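Local coordinates for protein putative SnoaL-like polyketide cyclase (Shewanella denitrificans, PDB 3LZA) that has no established function but, as a SnoaL-like member of the NTF2 clan, is a putative polyketide cyclase, at residues S36-K41 and Q125-D130; L80-G85 and V110-F115. One frame throughout, in Å; residues are numbered along the deposited sequence.

Contact 1: residues S36-K41 and Q125-D130; sequences SVFYDK and QVDLMD
Gln125 lays its side chain beside Phe38, its amide over one face of the ring. With CG anti to the backbone N (chi1 173°), the extended chain carries the amide out along the ring. CD stands 3.6 Å above the ring plane, toward the rim, and the two planes lie 35° apart. The amide is held from both ends: OE1 pairs with Tyr16 OH, and NE2 donates to Asp127 OD1 at 2.9 Å. A leucine here would probably leave Tyr16 OH and Asp127 OD1 without their amide partner. Gln125 N also bonds to Val37 O, and its O receives Tyr39 N. These bonds join two parallel neighbouring strands, 37-40 and 122-129, in the curved mixed sheet of the NTF2-like fold. On the other sheet face, Val126 CG1 packs beside Tyr39 CD2 at 4.1 Å. Asp127 N reaches Tyr39 O, and Asp127 O takes Lys41 N. Asp127 OD1 also pairs with Thr111 OG1. The carboxylate stands 83° from the Phe38 ring plane. A water donates to Asp40 OD2, which also pairs with Tyr131 OH. Leu128 lies alongside the Lys41 side chain, its CD2 3.8 Å from Lys41 CB. Met129, a selenomethionine, brings CG to 3.6 Å from Asp40 OD2.

Contact 2: residues L80-G85 and V110-F115; sequences LVVMIG and VTTLKF
Met83, a selenomethionine, crosses Leu113 at a slant and rests its terminal methyl on the leucine's branch. CE is 3.3 Å from Leu113 CD1, tighter than usual for two carbons. The bend at chi3 (-70°) turns CE back toward the neighbouring strand, where it also lies 3.9 Å from Thr111 CG2. Helix 8-21 covers this face: Ile17 meets Met83, and Ala13 meets both Val81 and Leu113. Thr111 turns its hydroxyl to Tyr87 OH and gives its methyl to Met83.

The backbones form an antiparallel ladder within the beta hairpin of strands 80-93 and 102-115. Val81 with Leu113 and Met83 with Thr111 are its hydrogen-bonded pairs, each with two N-H to O bonds. Val81 N to Leu113 O is 2.8 Å.

The other face carries the non-hydrogen-bonded pairs. Leu80 CD1 reaches over to Thr112 CB and Lys114 CB, both at 4.1 Å. Val82 CG2 lies beside Thr112 CG2 at 4.0 Å. Ile84 CG1 sits alongside Val110 CG2 at 4.2 Å. Here the second subunit packs on the sheet, with its Ile84 against Ile84 and Val110, and its Leu128 against Thr112. Across the strands the side chains meet through carbon alone, so backbone bonds set the register while apolar packing serves the helix on one face and the dimer on the other.

How the contacts relate
Contacts 1 and 2 are neighbouring parts of one sheet, with centres about 10 Å apart. Strands 102-115 and 122-129 follow each other in the chain and pair side by side. Leu128 N lies 2.8 Å from Val110 O, a probable backbone hydrogen bond. On the face toward helix 8-21, Asp127 OD1 is 2.8 Å from Thr111 OG1. Gln125 joins the two contacts, with CG 3.5 Å from Leu113 CD2 and NE2 3.5 Å from Thr111 CG2. The opposite face serves the dimer: Lys41 of contact 1 packs on Leu80 of the second subunit. In NTF2-like proteins the concave sheet face usually lines the pocket; the helix-covered face is probably its counterpart here.

Contact 1: residues S36-K41 and Q125-D130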
ATOM      1  N   SER A  36     -13.213  11.789  -9.798  1.00 10.94           N
ATOM      2  CA  SER A  36     -12.589  10.522  -9.343  1.00  8.90           C
ATOM      3  C   SER A  36     -11.202  10.382  -9.980  1.00  8.47           C
ATOM      4  O   SER A  36     -11.025  10.616 -11.191  1.00  7.14           O
ATOM      5  CB  SER A  36     -13.468   9.321  -9.731  1.00  8.38           C
ATOM      6  OG  SER A  36     -14.746   9.347  -9.120  1.00  9.15           O
ATOM      7  N   VAL A  37     -10.229   9.978  -9.171  1.00  7.53           N
ATOM      8  CA  VAL A  37      -8.861   9.767  -9.634  1.00  7.39           C
ATOM      9  C   VAL A  37      -8.482   8.317  -9.503  1.00  8.85           C
ATOM     10  O   VAL A  37      -8.675   7.724  -8.446  1.00  9.53           O
ATOM     11  CB  VAL A  37      -7.866  10.691  -8.843  1.00  7.28           C
ATOM     12  CG1 VAL A  37      -6.432  10.443  -9.276  1.00  6.73           C
ATOM     13  CG2 VAL A  37      -8.268  12.214  -9.020  1.00  4.76           C
ATOM     14  N   PHE A  38      -7.978   7.751 -10.614  1.00  9.10           N
ATOM     15  CA  PHE A  38      -7.407   6.393 -10.714  1.00 10.17           C
ATOM     16  C   PHE A  38      -5.928   6.585 -10.951  1.00 10.16           C
ATOM     17  O   PHE A  38      -5.521   6.917 -12.045  1.00 12.37           O
ATOM     18  CB  PHE A  38      -8.041   5.611 -11.903  1.00 10.57           C
ATOM     19  CG  PHE A  38      -7.796   4.133 -11.876  1.00 13.84           C
ATOM     20  CD1 PHE A  38      -6.527   3.611 -11.725  1.00 21.21           C
ATOM     21  CD2 PHE A  38      -8.871   3.235 -12.022  1.00 18.48           C
ATOM     22  CE1 PHE A  38      -6.314   2.213 -11.699  1.00 20.16           C
ATOM     23  CE2 PHE A  38      -8.649   1.833 -12.001  1.00 19.65           C
ATOM     24  CZ  PHE A  38      -7.379   1.348 -11.827  1.00 20.92           C
ATOM     25  N   TYR A  39      -5.141   6.375  -9.887  1.00 10.54           N
ATOM     26  CA  TYR A  39      -3.739   6.655  -9.830  1.00  9.64           C
ATOM     27  C   TYR A  39      -2.931   5.362  -9.666  1.00 10.78           C
ATOM     28  O   TYR A  39      -3.039   4.688  -8.660  1.00 10.38           O
ATOM     29  CB  TYR A  39      -3.462   7.584  -8.639  1.00  9.76           C
ATOM     30  CG  TYR A  39      -2.039   8.070  -8.420  1.00 10.73           C
ATOM     31  CD1 TYR A  39      -1.133   8.234  -9.467  1.00  9.90           C
ATOM     32  CD2 TYR A  39      -1.622   8.414  -7.156  1.00  9.81           C
ATOM     33  CE1 TYR A  39       0.138   8.727  -9.235  1.00 11.72           C
ATOM     34  CE2 TYR A  39      -0.338   8.870  -6.910  1.00 14.41           C
ATOM     35  CZ  TYR A  39       0.535   9.008  -7.950  1.00 10.87           C
ATOM     36  OH  TYR A  39       1.768   9.521  -7.702  1.00 14.00           O
ATOM     37  N   ASP A  40      -2.084   5.055 -10.638  1.00 10.64           N
ATOM     38  CA  ASP A  40      -1.116   3.995 -10.437  1.00 11.96           C
ATOM     39  C   ASP A  40       0.196   4.677 -10.057  1.00 12.84           C
ATOM     40  O   ASP A  40       0.901   5.205 -10.949  1.00 13.23           O
ATOM     41  CB  ASP A  40      -0.919   3.146 -11.684  1.00 12.29           C
ATOM     42  CG  ASP A  40      -0.027   1.938 -11.414  1.00 12.81           C
ATOM     43  OD1 ASP A  40       1.040   2.123 -10.788  1.00 12.73           O
ATOM     44  OD2 ASP A  40      -0.401   0.821 -11.803  1.00 18.18           O
ATOM     45  N   LYS A  41       0.553   4.617  -8.765  1.00 13.35           N
ATOM     46  CA  LYS A  41       1.721   5.338  -8.275  1.00 14.42           C
ATOM     47  C   LYS A  41       2.971   4.728  -8.801  1.00 14.12           C
ATOM     48  O   LYS A  41       3.912   5.444  -9.130  1.00 13.46           O
ATOM     49  CB  LYS A  41       1.784   5.367  -6.739  1.00 14.93           C
ATOM     50  CG  LYS A  41       2.860   6.351  -6.206  1.00 18.07           C
ATOM     51  CD  LYS A  41       2.843   6.407  -4.685  1.00 20.98           C
ATOM     52  CE  LYS A  41       3.885   7.368  -4.019  1.00 20.17           C
ATOM     53  NZ  LYS A  41       3.457   7.650  -2.554  1.00 21.16           N
ATOM     54  N   GLN A 125      -8.522   6.029  -6.138  1.00  8.85           N
ATOM     55  CA  GLN A 125      -7.963   4.694  -6.123  1.00  7.95           C
ATOM     56  C   GLN A 125      -6.457   4.855  -6.318  1.00  8.51           C
ATOM     57  O   GLN A 125      -6.040   5.598  -7.210  1.00  8.06           O
ATOM     58  CB  GLN A 125      -8.515   3.822  -7.266  1.00  8.15           C
ATOM     59  CG  GLN A 125      -7.811   2.477  -7.355  1.00  7.31           C
ATOM     60  CD  GLN A 125      -8.430   1.461  -8.322  1.00 11.90           C
ATOM     61  OE1 GLN A 125      -9.522   1.662  -8.825  1.00 14.81           O
ATOM     62  NE2 GLN A 125      -7.725   0.333  -8.556  1.00  9.85           N
ATOM     63  N   VAL A 126      -5.670   4.169  -5.493  1.00  8.55           N
ATOM     64  CA  VAL A 126      -4.221   4.153  -5.652  1.00  8.34           C
ATOM     65  C   VAL A 126      -3.737   2.707  -5.786  1.00  9.71           C
ATOM     66  O   VAL A 126      -4.000   1.857  -4.931  1.00  9.85           O
ATOM     67  CB  VAL A 126      -3.427   4.872  -4.557  1.00  8.71           C
ATOM     68  CG1 VAL A 126      -1.924   4.913  -5.012  1.00  7.63           C
ATOM     69  CG2 VAL A 126      -3.950   6.317  -4.354  1.00  8.68           C
ATOM     70  N   ASP A 127      -3.055   2.439  -6.900  1.00 10.43           N
ATOM     71  CA  ASP A 127      -2.469   1.132  -7.140  1.00 10.40           C
ATOM     72  C   ASP A 127      -0.992   1.197  -6.958  1.00 10.78           C
ATOM     73  O   ASP A 127      -0.349   2.136  -7.419  1.00 10.99           O
ATOM     74  CB  ASP A 127      -2.774   0.594  -8.551  1.00 10.77           C
ATOM     75  CG  ASP A 127      -4.164   0.075  -8.718  1.00 10.51           C
ATOM     76  OD1 ASP A 127      -4.963  -0.026  -7.733  1.00 11.23           O
ATOM     77  OD2 ASP A 127      -4.483  -0.215  -9.887  1.00 12.25           O
ATOM     78  N   LEU A 128      -0.441   0.189  -6.270  1.00 10.81           N
ATOM     79  CA  LEU A 128       1.002  -0.021  -6.219  1.00 11.19           C
ATOM     80  C   LEU A 128       1.231  -1.449  -6.756  1.00 11.91           C
ATOM     81  O   LEU A 128       0.861  -2.415  -6.113  1.00 11.80           O
ATOM     82  CB  LEU A 128       1.534   0.115  -4.771  1.00 12.18           C
ATOM     83  CG  LEU A 128       1.428   1.463  -4.038  1.00 12.67           C
ATOM     84  CD1 LEU A 128       1.476   1.309  -2.519  1.00 12.37           C
ATOM     85  CD2 LEU A 128       2.555   2.367  -4.520  1.00  8.59           C
HETATM   86  N   MSE A 129       1.812  -1.588  -7.957  1.00 10.14           N
HETATM   87  CA  MSE A 129       1.897  -2.864  -8.634  1.00 10.80           C
HETATM   88  C   MSE A 129       3.333  -3.290  -8.762  1.00 10.34           C
HETATM   89  O   MSE A 129       4.225  -2.460  -9.014  1.00  9.96           O
HETATM   90  CB  MSE A 129       1.268  -2.792 -10.021  1.00 11.93           C
HETATM   91  CG  MSE A 129      -0.148  -2.306 -10.082  1.00 13.74           C
HETATM   92 SE   MSE A 129      -1.332  -3.708  -9.405  0.75 17.94          SE
HETATM   93  CE  MSE A 129      -0.899  -5.047 -10.637  1.00 19.88           C
ATOM     94  N   ASP A 130       3.583  -4.593  -8.596  1.00  9.28           N
ATOM     95  CA  ASP A 130       4.928  -5.147  -8.746  1.00  8.81           C
ATOM     96  C   ASP A 130       5.233  -5.441 -10.237  1.00  9.53           C
ATOM     97  O   ASP A 130       5.140  -6.581 -10.706  1.00 10.24           O
ATOM     98  CB  ASP A 130       5.076  -6.391  -7.866  1.00  8.28           C
ATOM     99  CG  ASP A 130       6.427  -7.045  -7.921  1.00  9.23           C
ATOM    100  OD1 ASP A 130       7.389  -6.555  -8.566  1.00  9.79           O
ATOM    101  OD2 ASP A 130       6.525  -8.136  -7.314  1.00  9.79           O
TER
HETATM  102  O   HOH W   1      -3.144  -0.052 -11.907  1.00 12.46           O

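Contact 2: residues L80-G85 and V110-F115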
ATOM      1  N   LEU A  80     -11.330   4.832   3.862  1.00 10.35           N
ATOM      2  CA  LEU A  80     -10.105   4.345   3.214  1.00  9.03           C
ATOM      3  C   LEU A  80      -9.977   2.851   3.370  1.00  9.04           C
ATOM      4  O   LEU A  80      -9.779   2.370   4.487  1.00  8.16           O
ATOM      5  CB  LEU A  80      -8.858   5.007   3.813  1.00  8.54           C
ATOM      6  CG  LEU A  80      -7.500   4.655   3.222  1.00  8.82           C
ATOM      7  CD1 LEU A  80      -7.401   5.140   1.775  1.00  8.27           C
ATOM      8  CD2 LEU A  80      -6.364   5.210   4.104  1.00 10.32           C
ATOM      9  N   VAL A  81      -9.963   2.135   2.236  1.00  8.36           N
ATOM     10  CA  VAL A  81      -9.969   0.703   2.287  1.00  8.11           C
ATOM     11  C   VAL A  81      -8.670   0.250   1.648  1.00  7.99           C
ATOM     12  O   VAL A  81      -8.261   0.761   0.607  1.00  9.63           O
ATOM     13  CB  VAL A  81     -11.232   0.062   1.578  1.00  6.74           C
ATOM     14  CG1 VAL A  81     -11.208  -1.493   1.665  1.00  8.42           C
ATOM     15  CG2 VAL A  81     -12.544   0.562   2.208  1.00  8.83           C
ATOM     16  N   VAL A  82      -8.013  -0.719   2.281  1.00  8.87           N
ATOM     17  CA  VAL A  82      -6.706  -1.194   1.779  1.00  9.35           C
ATOM     18  C   VAL A  82      -6.791  -2.677   1.465  1.00 10.11           C
ATOM     19  O   VAL A  82      -7.248  -3.460   2.291  1.00 11.08           O
ATOM     20  CB  VAL A  82      -5.563  -0.972   2.859  1.00 10.61           C
ATOM     21  CG1 VAL A  82      -4.195  -1.464   2.344  1.00 10.93           C
ATOM     22  CG2 VAL A  82      -5.468   0.470   3.228  1.00  9.23           C
HETATM   23  N   MSE A  83      -6.299  -3.063   0.300  1.00  9.48           N
HETATM   24  CA  MSE A  83      -6.414  -4.434  -0.165  1.00  9.19           C
HETATM   25  C   MSE A  83      -5.063  -4.938  -0.668  1.00  8.80           C
HETATM   26  O   MSE A  83      -4.449  -4.310  -1.498  1.00 10.93           O
HETATM   27  CB  MSE A  83      -7.473  -4.458  -1.290  1.00 10.11           C
HETATM   28  CG  MSE A  83      -8.850  -4.198  -0.767  1.00 12.04           C
HETATM   29 SE   MSE A  83     -10.105  -3.913  -2.201  0.75 14.75          SE
HETATM   30  CE  MSE A  83      -9.455  -2.258  -2.757  1.00 18.82           C
ATOM     31  N   ILE A  84      -4.580  -6.036  -0.076  1.00  8.90           N
ATOM     32  CA  ILE A  84      -3.292  -6.646  -0.403  1.00  9.84           C
ATOM     33  C   ILE A  84      -3.531  -7.971  -1.105  1.00  8.44           C
ATOM     34  O   ILE A  84      -4.325  -8.777  -0.655  1.00  8.89           O
ATOM     35  CB  ILE A  84      -2.460  -6.925   0.874  1.00  9.36           C
ATOM     36  CG1 ILE A  84      -2.231  -5.638   1.668  1.00 11.23           C
ATOM     37  CG2 ILE A  84      -1.124  -7.632   0.530  1.00  8.25           C
ATOM     38  CD1 ILE A  84      -2.015  -5.860   3.109  1.00 12.27           C
ATOM     39  N   GLY A  85      -2.865  -8.183  -2.237  1.00 10.40           N
ATOM     40  CA  GLY A  85      -3.018  -9.425  -2.948  1.00 10.69           C
ATOM     41  C   GLY A  85      -2.253  -9.512  -4.248  1.00 11.14           C
ATOM     42  O   GLY A  85      -1.134  -9.019  -4.366  1.00 10.10           O
ATOM     43  N   VAL A 110      -0.800  -3.784  -4.194  1.00  9.02           N
ATOM     44  CA  VAL A 110      -1.629  -3.168  -3.108  1.00  8.50           C
ATOM     45  C   VAL A 110      -2.503  -2.072  -3.719  1.00  9.25           C
ATOM     46  O   VAL A 110      -1.983  -1.202  -4.386  1.00 10.08           O
ATOM     47  CB  VAL A 110      -0.736  -2.608  -1.964  1.00  7.79           C
ATOM     48  CG1 VAL A 110      -1.544  -1.938  -0.880  1.00  9.59           C
ATOM     49  CG2 VAL A 110       0.045  -3.770  -1.315  1.00  7.08           C
ATOM     50  N   THR A 111      -3.811  -2.137  -3.472  1.00  9.95           N
ATOM     51  CA  THR A 111      -4.789  -1.152  -3.966  1.00 10.68           C
ATOM     52  C   THR A 111      -5.480  -0.469  -2.765  1.00 10.41           C
ATOM     53  O   THR A 111      -6.002  -1.160  -1.864  1.00 11.26           O
ATOM     54  CB  THR A 111      -5.827  -1.881  -4.949  1.00 10.95           C
ATOM     55  OG1 THR A 111      -5.093  -2.328  -6.096  1.00 13.63           O
ATOM     56  CG2 THR A 111      -6.945  -0.943  -5.407  1.00 12.59           C
ATOM     57  N   THR A 112      -5.517   0.873  -2.734  1.00  7.79           N
ATOM     58  CA  THR A 112      -6.391   1.596  -1.801  1.00  8.74           C
ATOM     59  C   THR A 112      -7.544   2.253  -2.548  1.00  8.56           C
ATOM     60  O   THR A 112      -7.375   2.700  -3.683  1.00  9.38           O
ATOM     61  CB  THR A 112      -5.613   2.678  -0.957  1.00  7.82           C
ATOM     62  OG1 THR A 112      -5.197   3.763  -1.788  1.00 10.00           O
ATOM     63  CG2 THR A 112      -4.365   2.026  -0.316  1.00  8.35           C
ATOM     64  N   LEU A 113      -8.714   2.258  -1.911  1.00  8.91           N
ATOM     65  CA  LEU A 113      -9.882   2.935  -2.374  1.00 10.19           C
ATOM     66  C   LEU A 113     -10.353   3.879  -1.277  1.00 11.10           C
ATOM     67  O   LEU A 113     -10.480   3.488  -0.130  1.00 12.35           O
ATOM     68  CB  LEU A 113     -10.968   1.917  -2.776  1.00 10.26           C
ATOM     69  CG  LEU A 113     -10.611   0.876  -3.845  1.00  9.43           C
ATOM     70  CD1 LEU A 113     -11.730  -0.183  -3.972  1.00  9.85           C
ATOM     71  CD2 LEU A 113     -10.357   1.513  -5.222  1.00  9.69           C
ATOM     72  N   LYS A 114     -10.574   5.137  -1.631  1.00 10.43           N
ATOM     73  CA  LYS A 114     -11.141   6.093  -0.725  1.00 11.77           C
ATOM     74  C   LYS A 114     -12.450   6.606  -1.294  1.00 12.45           C
ATOM     75  O   LYS A 114     -12.455   7.282  -2.335  1.00 12.82           O
ATOM     76  CB  LYS A 114     -10.156   7.246  -0.464  1.00 11.08           C
ATOM     77  CG  LYS A 114     -10.742   8.332   0.462  1.00 10.77           C
ATOM     78  CD  LYS A 114      -9.713   9.364   0.848  1.00 12.53           C
ATOM     79  CE  LYS A 114      -9.230  10.168  -0.327  1.00 14.76           C
ATOM     80  NZ  LYS A 114      -8.389  11.329   0.142  1.00 15.42           N
ATOM     81  N   PHE A 115     -13.547   6.296  -0.599  1.00 13.30           N
ATOM     82  CA  PHE A 115     -14.883   6.717  -0.986  1.00 14.46           C
ATOM     83  C   PHE A 115     -15.312   7.934  -0.193  1.00 14.71           C
ATOM     84  O   PHE A 115     -14.802   8.173   0.897  1.00 15.23           O
ATOM     85  CB  PHE A 115     -15.880   5.576  -0.736  1.00 15.68           C
ATOM     86  CG  PHE A 115     -15.570   4.345  -1.515  1.00 17.35           C
ATOM     87  CD1 PHE A 115     -16.019   4.202  -2.830  1.00 18.79           C
ATOM     88  CD2 PHE A 115     -14.792   3.346  -0.962  1.00 20.35           C
ATOM     89  CE1 PHE A 115     -15.695   3.073  -3.571  1.00 20.06           C
ATOM     90  CE2 PHE A 115     -14.467   2.209  -1.707  1.00 20.16           C
ATOM     91  CZ  PHE A 115     -14.918   2.076  -3.005  1.00 20.96           C
TER